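Local coordinates for protein paraflagellar rod component (Trypanosoma brucei, PDB 2Q0X) that is of unknown function but has the alpha/beta-hydrolase fold and is named as a component of the paraflagellar rod, the lattice-like structure alongside the trypanosome flagellar axoneme, at residues Thr115-Gln120 with Tyr183-Thr188; Cys145-Pro150 with Thr199-Val204; Phe152-Cys157 with Cys208-Phe213; Ala203-Cys208 with Tyr237-Glu242; Gly245-Gly250 with Val262-Asp267. All coordinates share one frame; numbering follows the deposited sequence.

Interaction 1: residues Thr115-Gln120 with Tyr183-Thr188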
# COMPACT_ATOMS: atom_id res chain seq x y z
N THR A 115 15.36 -3.15 1.25
CA THR A 115 15.41 -4.13 0.19
C THR A 115 15.00 -3.47 -1.11
O THR A 115 14.28 -2.47 -1.11
CB THR A 115 14.44 -5.31 0.47
OG1 THR A 115 13.12 -4.80 0.76
CG2 THR A 115 14.96 -6.17 1.62
N SER A 116 15.45 -4.04 -2.22
CA SER A 116 15.03 -3.62 -3.56
C SER A 116 15.31 -2.11 -3.83
O SER A 116 16.38 -1.61 -3.47
CB SER A 116 13.54 -3.98 -3.76
OG SER A 116 13.16 -3.78 -5.10
N THR A 117 14.36 -1.39 -4.42
CA THR A 117 14.54 0.06 -4.66
C THR A 117 14.41 0.95 -3.39
O THR A 117 14.57 2.18 -3.48
CB THR A 117 13.61 0.57 -5.77
OG1 THR A 117 12.24 0.46 -5.36
CG2 THR A 117 13.85 -0.20 -7.11
N GLY A 118 14.14 0.33 -2.23
CA GLY A 118 14.17 1.02 -0.95
C GLY A 118 15.55 1.54 -0.62
O GLY A 118 15.70 2.55 0.08
N THR A 119 16.57 0.86 -1.13
CA THR A 119 17.93 1.28 -0.97
C THR A 119 18.21 2.67 -1.52
O THR A 119 19.10 3.37 -1.01
CB THR A 119 18.95 0.26 -1.53
OG1 THR A 119 18.86 0.24 -2.95
CG2 THR A 119 18.76 -1.11 -0.99
N GLN A 120 17.50 3.06 -2.58
CA GLN A 120 17.59 4.42 -3.12
C GLN A 120 17.31 5.47 -2.05
O GLN A 120 17.91 6.56 -2.04
CB GLN A 120 16.56 4.61 -4.22
CG GLN A 120 16.73 5.92 -5.01
CD GLN A 120 15.79 6.05 -6.17
OE1 GLN A 120 14.70 5.50 -6.15
NE2 GLN A 120 16.20 6.82 -7.19
N TYR A 183 13.75 -0.81 -17.72
CA TYR A 183 14.23 -1.25 -16.40
C TYR A 183 13.61 -2.59 -16.07
O TYR A 183 12.61 -2.96 -16.68
CB TYR A 183 13.90 -0.22 -15.31
CG TYR A 183 14.87 -0.25 -14.13
CD1 TYR A 183 16.21 0.04 -14.31
CD2 TYR A 183 14.43 -0.59 -12.86
CE1 TYR A 183 17.09 0.01 -13.24
CE2 TYR A 183 15.30 -0.63 -11.79
CZ TYR A 183 16.63 -0.32 -11.98
OH TYR A 183 17.50 -0.35 -10.92
N ASP A 184 14.19 -3.33 -15.13
CA ASP A 184 13.71 -4.68 -14.78
C ASP A 184 12.77 -4.72 -13.58
O ASP A 184 11.64 -5.16 -13.68
CB ASP A 184 14.88 -5.67 -14.59
CG ASP A 184 16.02 -5.10 -13.77
OD1 ASP A 184 15.88 -3.99 -13.23
OD2 ASP A 184 17.06 -5.77 -13.66
N ILE A 185 13.24 -4.26 -12.42
CA ILE A 185 12.44 -4.23 -11.21
C ILE A 185 11.32 -3.19 -11.43
O ILE A 185 11.57 -2.16 -12.06
CB ILE A 185 13.33 -3.86 -10.00
CG1 ILE A 185 14.33 -5.01 -9.72
CG2 ILE A 185 12.49 -3.54 -8.76
CD1 ILE A 185 15.43 -4.63 -8.78
N PRO A 186 10.09 -3.47 -10.94
CA PRO A 186 9.03 -2.46 -11.09
C PRO A 186 9.32 -1.12 -10.40
O PRO A 186 9.69 -1.08 -9.23
CB PRO A 186 7.80 -3.14 -10.47
CG PRO A 186 8.10 -4.58 -10.50
CD PRO A 186 9.58 -4.70 -10.32
N ILE A 187 9.17 -0.04 -11.16
CA ILE A 187 9.57 1.29 -10.72
C ILE A 187 8.86 2.36 -11.54
O ILE A 187 8.63 2.19 -12.75
CB ILE A 187 11.12 1.46 -10.84
CG1 ILE A 187 11.59 2.78 -10.22
CG2 ILE A 187 11.58 1.35 -12.31
CD1 ILE A 187 13.07 2.80 -9.84
N THR A 188 8.49 3.46 -10.89
CA THR A 188 7.83 4.56 -11.59
C THR A 188 8.88 5.46 -12.23
O THR A 188 9.99 5.58 -11.70
CB THR A 188 6.88 5.38 -10.68
OG1 THR A 188 7.62 5.95 -9.59
CG2 THR A 188 5.76 4.53 -10.15
O HOH W 1 10.32 0.56 -7.25
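The CG2 methyl of I185 fits against two neighbouring side chains, lying 3.7 Å from S116 OG and 4.0 Å from T117 CG2. I185 sets CG1 anti to its carbonyl carbon (chi1 -68°), which leaves CG2 as the branch facing S116 and T117. From the other flank I187 presents its terminal methyl, with CD1 4.1 Å from T117 CG2, which places the threonine methyl against both isoleucines. T117 holds that methyl beside its backbone N, and its hydroxyl turns to a bridging water instead: OG1 donates over 2.7 Å to the water, which in turn donates to P186 O at 2.6 Å. Behind I185, the carboxylate of D184 takes the I185 backbone N from above its plane and lays OD1 over the ring centre of Y183; its OD2 forms a salt bridge with R273. S116 has positive phi (57°) in the sharp turn between strand 110-115 and helix 119-128. Position and sequence, TSTG, match the nucleophile elbow of alpha/beta hydrolases, although no activity is established here. No direct hydrogen bond joins the segments; the chemistry implies methyl packing, I185 and I187 on T117 and I185 CG2 also on S116 OG, with one water as polar bridge.

Interaction 2: residues Cys145-Pro150 with Thr199-Val204; sequences CDPENP and TLQEAV
Q201 uses its terminal amide to grip both backbone polar groups of C145. The C145 N-H donates to Q201 OE1 at 2.9 Å, nearly straight at 160°, and Q201 NE2 returns a bond to C145 O at 3.0 Å. The two bonds differ in approach: C145 O lies close to the plane of the Q201 amide, yet NE2 reaches that oxygen from well above the carbonyl plane of C145. Being held at both ends, the amide has its flip state fixed. C145 SG packs against the same group, 3.7 Å from Q201 NE2, and a bend at chi2 (75°) turns the glutamine amide toward the cysteine backbone. In the alpha/beta-hydrolase fold this joins the loop leaving strand 135-143 to the first turn of helix 200-209. On the helix side, T199 and E202 form a capping box, in which E202 OE1 accepts from T199 N and, at 2.6 Å, from T199 OG1. The T199 hydroxyl is also bonded to R273, and Q201 NE2 has a further partner in N206 OD1, five residues on in the same helix. On the loop side, an Asx turn shapes the chain beyond C145: E148 N donates to D146 OD1 at 3.0 Å, within the type I turn that runs from D146 to N149.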
# COMPACT_ATOMS: atom_id res chain seq x y z
N CYS A 145 22.97 -8.20 -11.38
CA CYS A 145 23.21 -8.91 -12.63
C CYS A 145 24.54 -8.47 -13.26
O CYS A 145 25.22 -7.58 -12.76
CB CYS A 145 22.05 -8.65 -13.58
SG CYS A 145 21.89 -6.93 -14.08
N ASP A 146 24.92 -9.10 -14.37
CA ASP A 146 26.09 -8.68 -15.14
C ASP A 146 25.91 -7.23 -15.60
O ASP A 146 24.91 -6.92 -16.21
CB ASP A 146 26.29 -9.61 -16.34
CG ASP A 146 27.64 -9.43 -17.02
OD1 ASP A 146 28.21 -8.32 -17.03
OD2 ASP A 146 28.15 -10.43 -17.57
N PRO A 147 26.87 -6.34 -15.29
CA PRO A 147 26.81 -4.94 -15.74
C PRO A 147 26.69 -4.75 -17.26
O PRO A 147 26.18 -3.72 -17.71
CB PRO A 147 28.13 -4.35 -15.25
CG PRO A 147 28.54 -5.21 -14.13
CD PRO A 147 28.07 -6.58 -14.46
N GLU A 148 27.15 -5.75 -18.02
CA GLU A 148 27.07 -5.71 -19.48
C GLU A 148 25.70 -6.15 -20.00
O GLU A 148 25.50 -6.19 -21.21
CB GLU A 148 28.19 -6.56 -20.10
CG GLU A 148 29.60 -6.10 -19.70
CD GLU A 148 29.81 -4.59 -19.88
OE1 GLU A 148 29.42 -4.06 -20.96
OE2 GLU A 148 30.36 -3.93 -18.96
N ASN A 149 24.79 -6.49 -19.10
CA ASN A 149 23.36 -6.58 -19.40
C ASN A 149 22.91 -5.31 -20.14
O ASN A 149 23.28 -4.21 -19.76
CB ASN A 149 22.60 -6.74 -18.08
CG ASN A 149 21.14 -7.02 -18.27
OD1 ASN A 149 20.35 -6.13 -18.62
ND2 ASN A 149 20.74 -8.25 -17.98
N PRO A 150 22.10 -5.45 -21.21
CA PRO A 150 21.77 -4.26 -22.02
C PRO A 150 21.08 -3.10 -21.27
O PRO A 150 21.07 -1.97 -21.76
CB PRO A 150 20.86 -4.82 -23.13
CG PRO A 150 20.33 -6.10 -22.57
CD PRO A 150 21.43 -6.66 -21.72
N THR A 199 18.96 0.97 -6.97
CA THR A 199 19.27 -0.31 -6.32
C THR A 199 20.77 -0.43 -6.12
O THR A 199 21.53 0.44 -6.52
CB THR A 199 18.79 -1.50 -7.18
OG1 THR A 199 19.49 -1.48 -8.44
CG2 THR A 199 17.26 -1.42 -7.41
N LEU A 200 21.19 -1.51 -5.48
CA LEU A 200 22.59 -1.84 -5.32
C LEU A 200 23.33 -2.10 -6.64
O LEU A 200 24.56 -2.02 -6.67
CB LEU A 200 22.74 -3.04 -4.41
CG LEU A 200 22.39 -2.76 -2.95
CD1 LEU A 200 22.81 -3.93 -2.11
CD2 LEU A 200 23.02 -1.49 -2.45
N GLN A 201 22.61 -2.42 -7.72
CA GLN A 201 23.25 -2.46 -9.04
C GLN A 201 23.95 -1.13 -9.35
O GLN A 201 25.14 -1.10 -9.68
CB GLN A 201 22.24 -2.78 -10.13
CG GLN A 201 22.84 -3.14 -11.49
CD GLN A 201 23.44 -4.53 -11.52
OE1 GLN A 201 23.04 -5.40 -10.74
NE2 GLN A 201 24.41 -4.75 -12.43
N GLU A 202 23.22 -0.03 -9.23
CA GLU A 202 23.79 1.29 -9.54
C GLU A 202 24.71 1.81 -8.42
O GLU A 202 25.75 2.41 -8.69
CB GLU A 202 22.67 2.30 -9.80
CG GLU A 202 21.80 1.96 -11.03
CD GLU A 202 20.48 1.29 -10.69
OE1 GLU A 202 20.37 0.60 -9.64
OE2 GLU A 202 19.54 1.45 -11.50
N ALA A 203 24.32 1.56 -7.17
CA ALA A 203 25.05 2.07 -6.01
C ALA A 203 26.39 1.36 -5.76
O ALA A 203 27.34 1.99 -5.32
CB ALA A 203 24.18 1.99 -4.77
N VAL A 204 26.46 0.05 -6.04
CA VAL A 204 27.63 -0.74 -5.67
C VAL A 204 28.20 -1.59 -6.82
O VAL A 204 29.38 -1.49 -7.14
CB VAL A 204 27.30 -1.65 -4.45
CG1 VAL A 204 28.41 -2.66 -4.19
CG2 VAL A 204 27.06 -0.80 -3.21

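Interaction 3: residues Phe152-Cys157 with Cys208-Phe213; sequences FTPEGC and CIRKEF
A single carbonyl oxygen, F152 O, takes both terminal nitrogens of the R210 guanidinium. R210 NH1 makes the sounder bond, 2.9 Å to F152 O with an angle of 138° at the hydrogen; R210 NH2 adds a weak one at 3.1 Å. The oxygen sits at the guanidinium edge, 21° out of its plane, so the fork is slightly skewed. The arginine chain runs extended from CG to NE (chi3 174°), which carries the charge from the end of its helix to the backbone of the other segment. Beside the fork, R210 NH2 comes within 3.7 Å of T153 CA and 3.9 Å of P154 CD, both approached obliquely. It has further weak partners in P147 O and the E148 carboxylate, which with F152 O belong to the loop leading into helix 154-170. The positive charge would probably polarise the F152 carbonyl and partly offset that of E148, whose ion pair is long and weak. One helix end here meets one helix start. T153 is the N-cap of helix 154-170, its OG1 accepting from G156 N at 3.3 Å, whereas R210 is where helix 200-209 unwinds, in a Schellman motif with K211, at positive phi, as the C-prime residue.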
# COMPACT_ATOMS: atom_id res chain seq x y z
N PHE A 152 22.21 -2.03 -18.30
CA PHE A 152 23.24 -1.34 -17.51
C PHE A 152 24.54 -1.04 -18.26
O PHE A 152 25.47 -0.50 -17.70
CB PHE A 152 23.50 -2.12 -16.21
CG PHE A 152 22.30 -2.23 -15.35
CD1 PHE A 152 21.80 -1.10 -14.70
CD2 PHE A 152 21.62 -3.44 -15.22
CE1 PHE A 152 20.70 -1.17 -13.92
CE2 PHE A 152 20.48 -3.52 -14.44
CZ PHE A 152 20.01 -2.37 -13.79
N THR A 153 24.59 -1.36 -19.54
CA THR A 153 25.64 -0.83 -20.41
C THR A 153 25.49 0.71 -20.46
O THR A 153 24.39 1.23 -20.26
CB THR A 153 25.53 -1.37 -21.85
OG1 THR A 153 24.28 -0.96 -22.41
CG2 THR A 153 25.64 -2.90 -21.88
N PRO A 154 26.60 1.43 -20.73
CA PRO A 154 26.55 2.90 -20.85
C PRO A 154 25.37 3.42 -21.68
O PRO A 154 24.76 4.43 -21.29
CB PRO A 154 27.87 3.24 -21.55
CG PRO A 154 28.81 2.17 -21.06
CD PRO A 154 27.97 0.91 -20.94
N GLU A 155 25.07 2.74 -22.79
CA GLU A 155 23.99 3.12 -23.70
C GLU A 155 22.60 2.89 -23.12
O GLU A 155 21.72 3.75 -23.26
CB GLU A 155 24.12 2.37 -25.04
N GLY A 156 22.38 1.73 -22.50
CA GLY A 156 21.10 1.42 -21.88
C GLY A 156 20.78 2.34 -20.72
O GLY A 156 19.62 2.61 -20.43
N CYS A 157 21.83 2.81 -20.04
CA CYS A 157 21.69 3.84 -19.00
C CYS A 157 21.26 5.17 -19.60
O CYS A 157 20.36 5.83 -19.08
CB CYS A 157 22.99 4.03 -18.23
SG CYS A 157 23.48 2.62 -17.23
N CYS A 208 31.68 -0.61 -8.85
CA CYS A 208 32.80 -1.41 -8.35
C CYS A 208 33.45 -2.23 -9.47
O CYS A 208 34.65 -2.23 -9.61
CB CYS A 208 32.38 -2.35 -7.23
SG CYS A 208 32.28 -1.62 -5.60
N ILE A 209 32.63 -2.94 -10.25
CA ILE A 209 33.14 -3.72 -11.39
C ILE A 209 33.82 -2.81 -12.45
O ILE A 209 34.81 -3.21 -13.08
CB ILE A 209 32.01 -4.55 -12.08
CG1 ILE A 209 31.32 -5.51 -11.09
CG2 ILE A 209 32.54 -5.33 -13.31
CD1 ILE A 209 32.26 -6.44 -10.33
N ARG A 210 33.28 -1.61 -12.63
CA ARG A 210 33.82 -0.65 -13.60
C ARG A 210 34.84 0.37 -13.03
O ARG A 210 35.21 1.33 -13.72
CB ARG A 210 32.68 0.11 -14.27
CG ARG A 210 32.00 -0.68 -15.35
CD ARG A 210 30.62 -0.15 -15.61
NE ARG A 210 30.02 -0.81 -16.76
CZ ARG A 210 28.71 -1.01 -16.94
NH1 ARG A 210 27.83 -0.61 -16.03
NH2 ARG A 210 28.30 -1.63 -18.04
N LYS A 211 35.25 0.17 -11.78
CA LYS A 211 36.22 1.04 -11.09
C LYS A 211 35.85 2.53 -11.15
O LYS A 211 36.73 3.40 -11.21
CB LYS A 211 37.64 0.79 -11.61
CG LYS A 211 38.34 -0.44 -10.97
CD LYS A 211 38.52 -1.67 -11.89
CE LYS A 211 39.84 -1.66 -12.64
NZ LYS A 211 40.44 -3.03 -12.85
N GLU A 212 34.55 2.82 -11.13
CA GLU A 212 34.04 4.19 -11.13
C GLU A 212 33.95 4.66 -9.69
O GLU A 212 32.88 4.73 -9.12
CB GLU A 212 32.66 4.27 -11.78
CG GLU A 212 32.67 4.03 -13.28
CD GLU A 212 31.33 3.53 -13.81
OE1 GLU A 212 30.39 3.26 -13.01
OE2 GLU A 212 31.22 3.37 -15.05
N PHE A 213 35.10 5.00 -9.13
CA PHE A 213 35.19 5.22 -7.69
C PHE A 213 34.65 6.57 -7.22
O PHE A 213 34.21 6.67 -6.08
CB PHE A 213 36.62 4.97 -7.22
CG PHE A 213 37.03 3.52 -7.32
CD1 PHE A 213 36.22 2.52 -6.82
CD2 PHE A 213 38.23 3.16 -7.91
CE1 PHE A 213 36.58 1.18 -6.90
CE2 PHE A 213 38.60 1.81 -7.98
CZ PHE A 213 37.78 0.83 -7.47

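Interaction 4: residues Ala203-Cys208 with Tyr237-Glu242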
# COMPACT_ATOMS: atom_id res chain seq x y z
N ALA A 203 24.32 1.56 -7.17
CA ALA A 203 25.05 2.07 -6.01
C ALA A 203 26.39 1.36 -5.76
O ALA A 203 27.34 1.99 -5.32
CB ALA A 203 24.18 1.99 -4.77
N VAL A 204 26.46 0.05 -6.04
CA VAL A 204 27.63 -0.74 -5.67
C VAL A 204 28.20 -1.59 -6.82
O VAL A 204 29.38 -1.49 -7.14
CB VAL A 204 27.30 -1.65 -4.45
CG1 VAL A 204 28.41 -2.66 -4.19
CG2 VAL A 204 27.06 -0.80 -3.21
N TRP A 205 27.37 -2.41 -7.45
CA TRP A 205 27.85 -3.44 -8.35
C TRP A 205 28.51 -2.85 -9.59
O TRP A 205 29.70 -3.10 -9.86
CB TRP A 205 26.71 -4.37 -8.76
CG TRP A 205 27.18 -5.70 -9.24
CD1 TRP A 205 27.14 -6.17 -10.50
CD2 TRP A 205 27.77 -6.73 -8.44
NE1 TRP A 205 27.68 -7.44 -10.55
CE2 TRP A 205 28.07 -7.80 -9.29
CE3 TRP A 205 28.08 -6.85 -7.07
CZ2 TRP A 205 28.66 -8.99 -8.84
CZ3 TRP A 205 28.66 -8.03 -6.61
CH2 TRP A 205 28.94 -9.09 -7.49
N ASN A 206 27.74 -2.06 -10.33
CA ASN A 206 28.25 -1.39 -11.53
C ASN A 206 29.51 -0.56 -11.29
O ASN A 206 30.53 -0.81 -11.93
CB ASN A 206 27.13 -0.56 -12.19
CG ASN A 206 26.10 -1.43 -12.90
OD1 ASN A 206 26.28 -2.65 -13.04
ND2 ASN A 206 25.03 -0.80 -13.39
N PRO A 207 29.47 0.42 -10.37
CA PRO A 207 30.69 1.21 -10.16
C PRO A 207 31.90 0.43 -9.65
O PRO A 207 33.02 0.78 -9.99
CB PRO A 207 30.26 2.28 -9.15
CG PRO A 207 28.98 1.76 -8.55
CD PRO A 207 28.35 0.90 -9.54
N CYS A 208 31.68 -0.61 -8.85
CA CYS A 208 32.80 -1.41 -8.35
C CYS A 208 33.45 -2.23 -9.47
O CYS A 208 34.65 -2.23 -9.61
CB CYS A 208 32.38 -2.35 -7.23
SG CYS A 208 32.28 -1.62 -5.60
N TYR A 237 23.87 -16.11 -13.49
CA TYR A 237 24.95 -15.15 -13.37
C TYR A 237 26.04 -15.69 -12.43
O TYR A 237 25.78 -16.03 -11.29
CB TYR A 237 24.42 -13.79 -12.90
CG TYR A 237 25.48 -12.74 -12.76
CD1 TYR A 237 26.45 -12.58 -13.75
CD2 TYR A 237 25.52 -11.91 -11.65
CE1 TYR A 237 27.44 -11.61 -13.63
CE2 TYR A 237 26.50 -10.94 -11.52
CZ TYR A 237 27.45 -10.81 -12.50
OH TYR A 237 28.40 -9.86 -12.37
N LYS A 238 27.25 -15.80 -12.96
CA LYS A 238 28.37 -16.40 -12.24
C LYS A 238 29.49 -15.37 -12.10
O LYS A 238 30.39 -15.33 -12.94
CB LYS A 238 28.87 -17.64 -12.98
CG LYS A 238 27.83 -18.75 -13.15
N PRO A 239 29.41 -14.52 -11.07
CA PRO A 239 30.50 -13.55 -10.87
C PRO A 239 31.80 -14.25 -10.50
O PRO A 239 31.81 -15.08 -9.58
CB PRO A 239 30.00 -12.67 -9.73
CG PRO A 239 28.92 -13.44 -9.06
CD PRO A 239 28.35 -14.39 -10.06
N SER A 240 32.87 -13.92 -11.22
CA SER A 240 34.19 -14.48 -10.98
C SER A 240 34.73 -14.10 -9.61
O SER A 240 34.24 -13.16 -8.96
CB SER A 240 35.16 -13.99 -12.05
OG SER A 240 35.11 -12.59 -12.19
N ASP A 241 35.75 -14.83 -9.16
CA ASP A 241 36.42 -14.54 -7.90
C ASP A 241 37.00 -13.12 -7.93
O ASP A 241 36.97 -12.40 -6.92
CB ASP A 241 37.55 -15.55 -7.64
CG ASP A 241 37.04 -16.97 -7.50
OD1 ASP A 241 35.84 -17.15 -7.21
OD2 ASP A 241 37.85 -17.91 -7.68
N GLU A 242 37.53 -12.76 -9.10
CA GLU A 242 38.13 -11.45 -9.37
C GLU A 242 37.12 -10.32 -9.17
O GLU A 242 37.39 -9.36 -8.45
CB GLU A 242 38.69 -11.43 -10.80
CG GLU A 242 39.49 -10.17 -11.19
CD GLU A 242 39.88 -10.16 -12.66
OE1 GLU A 242 39.14 -9.54 -13.46
OE2 GLU A 242 40.90 -10.78 -13.03
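The indole N-H of W205 donates to the phenol oxygen of Y237, with NE1 and OH 3.1 Å apart and an angle of 150° at the hydrogen. The oxygen lies exactly in the indole plane, as expected for a donor whose N-H projects from the ring edge. The rings touch along their rims without stacking, their planes at 79°; the nearest carbons, W205 CZ2 and Y237 CE2, are 4.0 Å apart. Both side chains leave the backbone with CG anti to N (chi1 -158° for W205), which sends each ring out toward the other, so that they lie alongside and point opposite ways. In the alpha/beta-hydrolase fold, helix 200-209 is here fastened to the loop that leads from strand 227-232 into helix 241-254. P239 serves both rings. Its CB abuts the indole edge 4.0 Å from W205 CZ2, while its CD rests over the centre of the Y237 ring, 4.0 Å above the plane. V247 and L231 also pack on W205, linking it to the helix and strand that flank the loop. S240, the N-cap of helix 241-254, follows P239 directly, and its OG is hydrogen-bonded to E243 OE1.

Interaction 5: residues Gly245-Gly250 with Val262-Asp267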
# COMPACT_ATOMS: atom_id res chain seq x y z
N GLY A 245 36.12 -10.01 -5.60
CA GLY A 245 37.25 -9.32 -4.98
C GLY A 245 37.26 -7.82 -5.22
O GLY A 245 37.54 -7.05 -4.30
N THR A 246 36.97 -7.40 -6.45
CA THR A 246 36.95 -5.98 -6.81
C THR A 246 35.80 -5.26 -6.12
O THR A 246 35.93 -4.09 -5.72
CB THR A 246 36.80 -5.77 -8.35
OG1 THR A 246 37.92 -6.35 -9.02
CG2 THR A 246 36.73 -4.30 -8.70
N VAL A 247 34.66 -5.95 -5.99
CA VAL A 247 33.51 -5.40 -5.27
C VAL A 247 33.83 -5.25 -3.77
O VAL A 247 33.55 -4.21 -3.18
CB VAL A 247 32.23 -6.25 -5.50
CG1 VAL A 247 31.14 -5.84 -4.54
CG2 VAL A 247 31.76 -6.14 -6.99
N LEU A 248 34.42 -6.28 -3.18
CA LEU A 248 34.83 -6.23 -1.77
C LEU A 248 35.84 -5.08 -1.53
O LEU A 248 35.70 -4.30 -0.59
CB LEU A 248 35.43 -7.57 -1.33
CG LEU A 248 35.80 -7.70 0.15
CD1 LEU A 248 34.59 -7.44 1.04
CD2 LEU A 248 36.41 -9.09 0.43
N GLU A 249 36.83 -4.99 -2.40
CA GLU A 249 37.82 -3.92 -2.36
C GLU A 249 37.21 -2.52 -2.50
O GLU A 249 37.58 -1.60 -1.75
CB GLU A 249 38.86 -4.15 -3.45
CG GLU A 249 39.98 -3.14 -3.43
CD GLU A 249 40.98 -3.36 -4.53
OE1 GLU A 249 41.32 -4.53 -4.82
OE2 GLU A 249 41.46 -2.35 -5.08
N GLY A 250 36.29 -2.35 -3.45
CA GLY A 250 35.65 -1.06 -3.68
C GLY A 250 34.81 -0.60 -2.52
O GLY A 250 34.83 0.58 -2.14
N VAL A 262 30.25 -7.67 3.43
CA VAL A 262 29.63 -7.98 2.15
C VAL A 262 29.37 -9.47 2.11
O VAL A 262 30.31 -10.26 2.12
CB VAL A 262 30.49 -7.54 0.95
CG1 VAL A 262 29.78 -7.86 -0.35
CG2 VAL A 262 30.83 -6.02 1.04
N SER A 263 28.09 -9.85 2.11
CA SER A 263 27.71 -11.27 2.13
C SER A 263 26.83 -11.61 0.94
O SER A 263 26.02 -10.77 0.47
CB SER A 263 26.96 -11.63 3.42
OG SER A 263 27.78 -11.52 4.57
N TYR A 264 27.01 -12.83 0.46
CA TYR A 264 26.25 -13.39 -0.64
C TYR A 264 25.22 -14.41 -0.13
O TYR A 264 25.49 -15.18 0.79
CB TYR A 264 27.22 -14.01 -1.66
CG TYR A 264 28.01 -12.94 -2.38
CD1 TYR A 264 29.22 -12.45 -1.87
CD2 TYR A 264 27.53 -12.38 -3.56
CE1 TYR A 264 29.93 -11.44 -2.54
CE2 TYR A 264 28.23 -11.38 -4.23
CZ TYR A 264 29.43 -10.93 -3.73
OH TYR A 264 30.10 -9.93 -4.40
N PHE A 265 24.02 -14.37 -0.72
CA PHE A 265 22.90 -15.20 -0.29
C PHE A 265 22.36 -16.05 -1.43
O PHE A 265 22.30 -15.60 -2.58
CB PHE A 265 21.82 -14.32 0.34
CG PHE A 265 22.32 -13.59 1.55
CD1 PHE A 265 23.10 -12.45 1.41
CD2 PHE A 265 22.10 -14.09 2.82
CE1 PHE A 265 23.62 -11.81 2.51
CE2 PHE A 265 22.62 -13.45 3.93
CZ PHE A 265 23.37 -12.30 3.77
N ASN A 266 21.97 -17.28 -1.10
CA ASN A 266 21.46 -18.23 -2.09
C ASN A 266 19.96 -18.03 -2.33
O ASN A 266 19.21 -18.98 -2.43
CB ASN A 266 21.77 -19.67 -1.65
CG ASN A 266 23.26 -19.91 -1.44
OD1 ASN A 266 24.05 -19.78 -2.37
ND2 ASN A 266 23.65 -20.24 -0.22
N ASP A 267 19.54 -16.77 -2.44
CA ASP A 267 18.17 -16.41 -2.79
C ASP A 267 17.84 -16.97 -4.17
O ASP A 267 18.68 -16.94 -5.05
CB ASP A 267 18.02 -14.89 -2.84
CG ASP A 267 18.20 -14.22 -1.49
OD1 ASP A 267 18.23 -14.93 -0.46
OD2 ASP A 267 18.30 -12.99 -1.45
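L248 and V262 bring helix 241-254 onto strand 260-264, the last two elements of a beta-alpha-beta crossover that starts at strand 227-232. The evidence is side-chain packing alone, since no hydrogen bond crosses between the two segments. L248 extends with CG anti to its backbone N, and a turn at chi2 (57°) swings one branch to the strand: CD1 lies 4.0 Å from V262 CG2 and 4.1 Å from V262 CB. V262 meets it with CG2, the methyl placed beside the backbone N, while its CG1 stands anti to that N. The two side chains lie alongside, pointing opposite ways and overlapping along their flanks. The backbones are close here, with the CA atoms of L248 and V262 6.7 Å apart. One residue earlier on the helix, buried V247 faces the strand and holds CG1 anti to its N (chi1 168°), the branch that comes nearest to Y264. V247 also packs on W205, C208 and I209, so it is shared with helix 200-209. Y264, two residues after V262 and so on the same face of the strand, keeps its ring beside the backbone N (chi1 -71°), and the ring stretches toward the helix, touching W205 and V244 as well. Between V247 and Y264 the closest approach is made by the phenol oxygen, Y264 OH, at 4.2 Å from V247 CG1.

Overall arrangement
Helix 200-209 is the common element of interactions 2, 3 and 4, whose centres lie about 7 Å (2 to 3) and about 8 Å (2 to 4) apart. Interaction 5 continues the series, centred about 8 Å from interaction 4, where W205 CZ3 comes within 3.3 Å of Y264 OH. Interaction 1 lies at the other end, centre to centre about 12 Å from interaction 2 and about 20 Å from interaction 5. Y183 OH joins 1 to 2 through E202 OE2 at 2.8 Å, and T117 CG2 packs on T199 CG2 at 3.6 Å. Interaction 1 holds the elbow-like turn at S116, whose OG is 13.1 Å from D267 OD1; no substrate or catalytic role is established for either.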